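Anaphase-promoting complex subunit CUT9 (Schizosaccharomyces pombe, PDB 2XPI) serves as a tetratricopeptide-repeat subunit of the anaphase-promoting complex, a ubiquitin ligase controlling mitosis and G1, where it homodimerizes and binds hcn1. Local coordinates at residues Y86-R91 against D112-P117. Sequence-based numbering, arbitrary orientation.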
loop_
_atom_site.group_PDB
_atom_site.type_symbol
_atom_site.label_atom_id
_atom_site.label_comp_id
_atom_site.label_asym_id
_atom_site.label_seq_id
_atom_site.Cartn_x
_atom_site.Cartn_y
_atom_site.Cartn_z
ATOM N N TYR A 86 -28.068 8.713 -9.215
ATOM C CA TYR A 86 -27.008 9.702 -9.420
ATOM C C TYR A 86 -25.875 9.488 -8.431
ATOM O O TYR A 86 -24.723 9.733 -8.756
ATOM C CB TYR A 86 -27.514 11.132 -9.235
ATOM C CG TYR A 86 -28.300 11.669 -10.393
ATOM C CD1 TYR A 86 -29.655 11.957 -10.261
ATOM C CD2 TYR A 86 -27.694 11.886 -11.624
ATOM C CE1 TYR A 86 -30.385 12.443 -11.325
ATOM C CE2 TYR A 86 -28.414 12.381 -12.695
ATOM C CZ TYR A 86 -29.759 12.656 -12.542
ATOM O OH TYR A 86 -30.477 13.148 -13.606
ATOM N N LEU A 87 -26.219 9.082 -7.208
ATOM C CA LEU A 87 -25.237 8.854 -6.160
ATOM C C LEU A 87 -24.315 7.710 -6.551
ATOM O O LEU A 87 -23.099 7.834 -6.509
ATOM C CB LEU A 87 -25.944 8.539 -4.838
ATOM C CG LEU A 87 -26.104 9.734 -3.885
ATOM C CD1 LEU A 87 -26.355 11.005 -4.653
ATOM C CD2 LEU A 87 -27.183 9.494 -2.838
ATOM N N ARG A 88 -24.918 6.602 -6.958
ATOM C CA ARG A 88 -24.179 5.432 -7.372
ATOM C C ARG A 88 -23.280 5.660 -8.578
ATOM O O ARG A 88 -22.116 5.293 -8.546
ATOM C CB ARG A 88 -25.133 4.289 -7.644
ATOM C CG ARG A 88 -25.824 3.810 -6.416
ATOM C CD ARG A 88 -26.748 2.729 -6.813
ATOM N NE ARG A 88 -27.462 2.190 -5.675
ATOM C CZ ARG A 88 -28.763 1.965 -5.691
ATOM N NH1 ARG A 88 -29.451 2.251 -6.790
ATOM N NH2 ARG A 88 -29.367 1.468 -4.624
ATOM N N LEU A 89 -23.807 6.250 -9.642
ATOM C CA LEU A 89 -22.951 6.642 -10.753
ATOM C C LEU A 89 -21.757 7.445 -10.256
ATOM O O LEU A 89 -20.618 7.233 -10.679
ATOM C CB LEU A 89 -23.725 7.480 -11.739
ATOM C CG LEU A 89 -24.380 6.736 -12.904
ATOM C CD1 LEU A 89 -24.448 5.237 -12.695
ATOM C CD2 LEU A 89 -25.765 7.343 -13.211
ATOM N N TRP A 90 -22.028 8.360 -9.337
ATOM C CA TRP A 90 -21.007 9.248 -8.805
ATOM C C TRP A 90 -19.983 8.482 -7.964
ATOM O O TRP A 90 -18.783 8.649 -8.136
ATOM C CB TRP A 90 -21.674 10.364 -7.997
ATOM C CG TRP A 90 -20.751 11.326 -7.347
ATOM C CD1 TRP A 90 -19.425 11.498 -7.609
ATOM C CD2 TRP A 90 -21.084 12.261 -6.314
ATOM N NE1 TRP A 90 -18.908 12.481 -6.797
ATOM C CE2 TRP A 90 -19.906 12.964 -5.991
ATOM C CE3 TRP A 90 -22.269 12.583 -5.641
ATOM C CZ2 TRP A 90 -19.875 13.966 -5.025
ATOM C CZ3 TRP A 90 -22.234 13.577 -4.673
ATOM C CH2 TRP A 90 -21.043 14.251 -4.374
ATOM N N ARG A 91 -20.458 7.651 -7.046
ATOM C CA ARG A 91 -19.570 6.814 -6.254
ATOM C C ARG A 91 -18.726 5.954 -7.181
ATOM O O ARG A 91 -17.516 5.857 -7.026
ATOM C CB ARG A 91 -20.382 5.922 -5.336
ATOM C CG ARG A 91 -19.594 4.810 -4.734
ATOM C CD ARG A 91 -20.553 3.763 -4.193
ATOM N NE ARG A 91 -21.270 3.081 -5.266
ATOM C CZ ARG A 91 -22.397 2.404 -5.088
ATOM N NH1 ARG A 91 -22.919 2.340 -3.878
ATOM N NH2 ARG A 91 -22.999 1.805 -6.116
ATOM N N ASP A 112 -26.598 4.675 3.698
ATOM C CA ASP A 112 -27.480 5.225 4.737
ATOM C C ASP A 112 -28.927 5.294 4.249
ATOM O O ASP A 112 -29.841 4.913 4.969
ATOM C CB ASP A 112 -26.996 6.599 5.229
ATOM C CG ASP A 112 -25.716 6.508 6.076
ATOM O OD1 ASP A 112 -25.453 5.434 6.675
ATOM O OD2 ASP A 112 -24.970 7.515 6.148
ATOM N N ILE A 113 -29.129 5.755 3.018
ATOM C CA ILE A 113 -30.471 5.846 2.451
ATOM C C ILE A 113 -31.136 4.486 2.186
ATOM O O ILE A 113 -32.257 4.240 2.612
ATOM C CB ILE A 113 -30.450 6.643 1.139
ATOM C CG1 ILE A 113 -30.239 8.133 1.415
ATOM C CG2 ILE A 113 -31.739 6.433 0.360
ATOM C CD1 ILE A 113 -29.953 8.928 0.163
ATOM N N THR A 114 -30.420 3.602 1.501
ATOM C CA THR A 114 -30.998 2.412 0.883
ATOM C C THR A 114 -30.898 1.121 1.717
ATOM O O THR A 114 -31.803 0.272 1.696
ATOM C CB THR A 114 -30.300 2.164 -0.471
ATOM O OG1 THR A 114 -28.915 1.876 -0.241
ATOM C CG2 THR A 114 -30.388 3.405 -1.329
ATOM N N GLY A 115 -29.781 0.957 2.418
ATOM C CA GLY A 115 -29.531 -0.256 3.167
ATOM C C GLY A 115 -29.315 -1.450 2.260
ATOM O O GLY A 115 -29.308 -2.592 2.735
ATOM N N ASN A 116 -29.128 -1.198 0.963
ATOM C CA ASN A 116 -28.907 -2.267 -0.019
ATOM C C ASN A 116 -27.543 -2.951 0.100
ATOM O O ASN A 116 -26.505 -2.295 0.130
ATOM C CB ASN A 116 -29.060 -1.707 -1.433
ATOM C CG ASN A 116 -29.304 -2.786 -2.480
ATOM O OD1 ASN A 116 -30.307 -2.740 -3.191
ATOM N ND2 ASN A 116 -28.393 -3.748 -2.589
ATOM N N PRO A 117 -27.539 -4.284 0.146
ATOM C CA PRO A 117 -26.285 -5.041 0.141
ATOM C C PRO A 117 -25.312 -4.590 -0.951
ATOM O O PRO A 117 -24.126 -4.431 -0.680
ATOM C CB PRO A 117 -26.762 -6.475 -0.113
ATOM C CG PRO A 117 -28.135 -6.518 0.517
ATOM C CD PRO A 117 -28.722 -5.167 0.228
#
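Leu87 lays its CD2 methyl against the tip of Ile113, 4.1 Å from CD1, the two side chains crossing at about a right angle. Ile113 reaches across because CG1 lies anti to the carbonyl carbon (chi1 -73°) and CD1 continues the chain in extended form (chi2 169°), toward Leu87. The forked end of leucine suits a buried position from which it also packs on Val110 and on Tyr263 of the second subunit. The pair joins helix 83-96 to the end of helix 100-114, the two antiparallel helices of the first TPR hairpin, in the part of the chain that mediates homodimerization. Next to this pair, Arg88 runs extended from CG to NE, long enough to bring NH2 4.0 Å from Thr114 CG2, which meets the guanidinium obliquely. Arg88 NH2 forms a salt bridge with OD2 of Asp119 in helix 117-129, whose OD1 pairs with Arg91 NH1. Threonine is apt here for its two branches: CG2 meets the arginine, while OG1 has one proton to offer between Val110 O and Asp119 OD2. OG1 also accepts a weak, nearly straight bond from Asn116 N at 3.3 Å. Between them Gly115 leaves the helix with positive phi (68°), and Asn116 occupies the N-cap position.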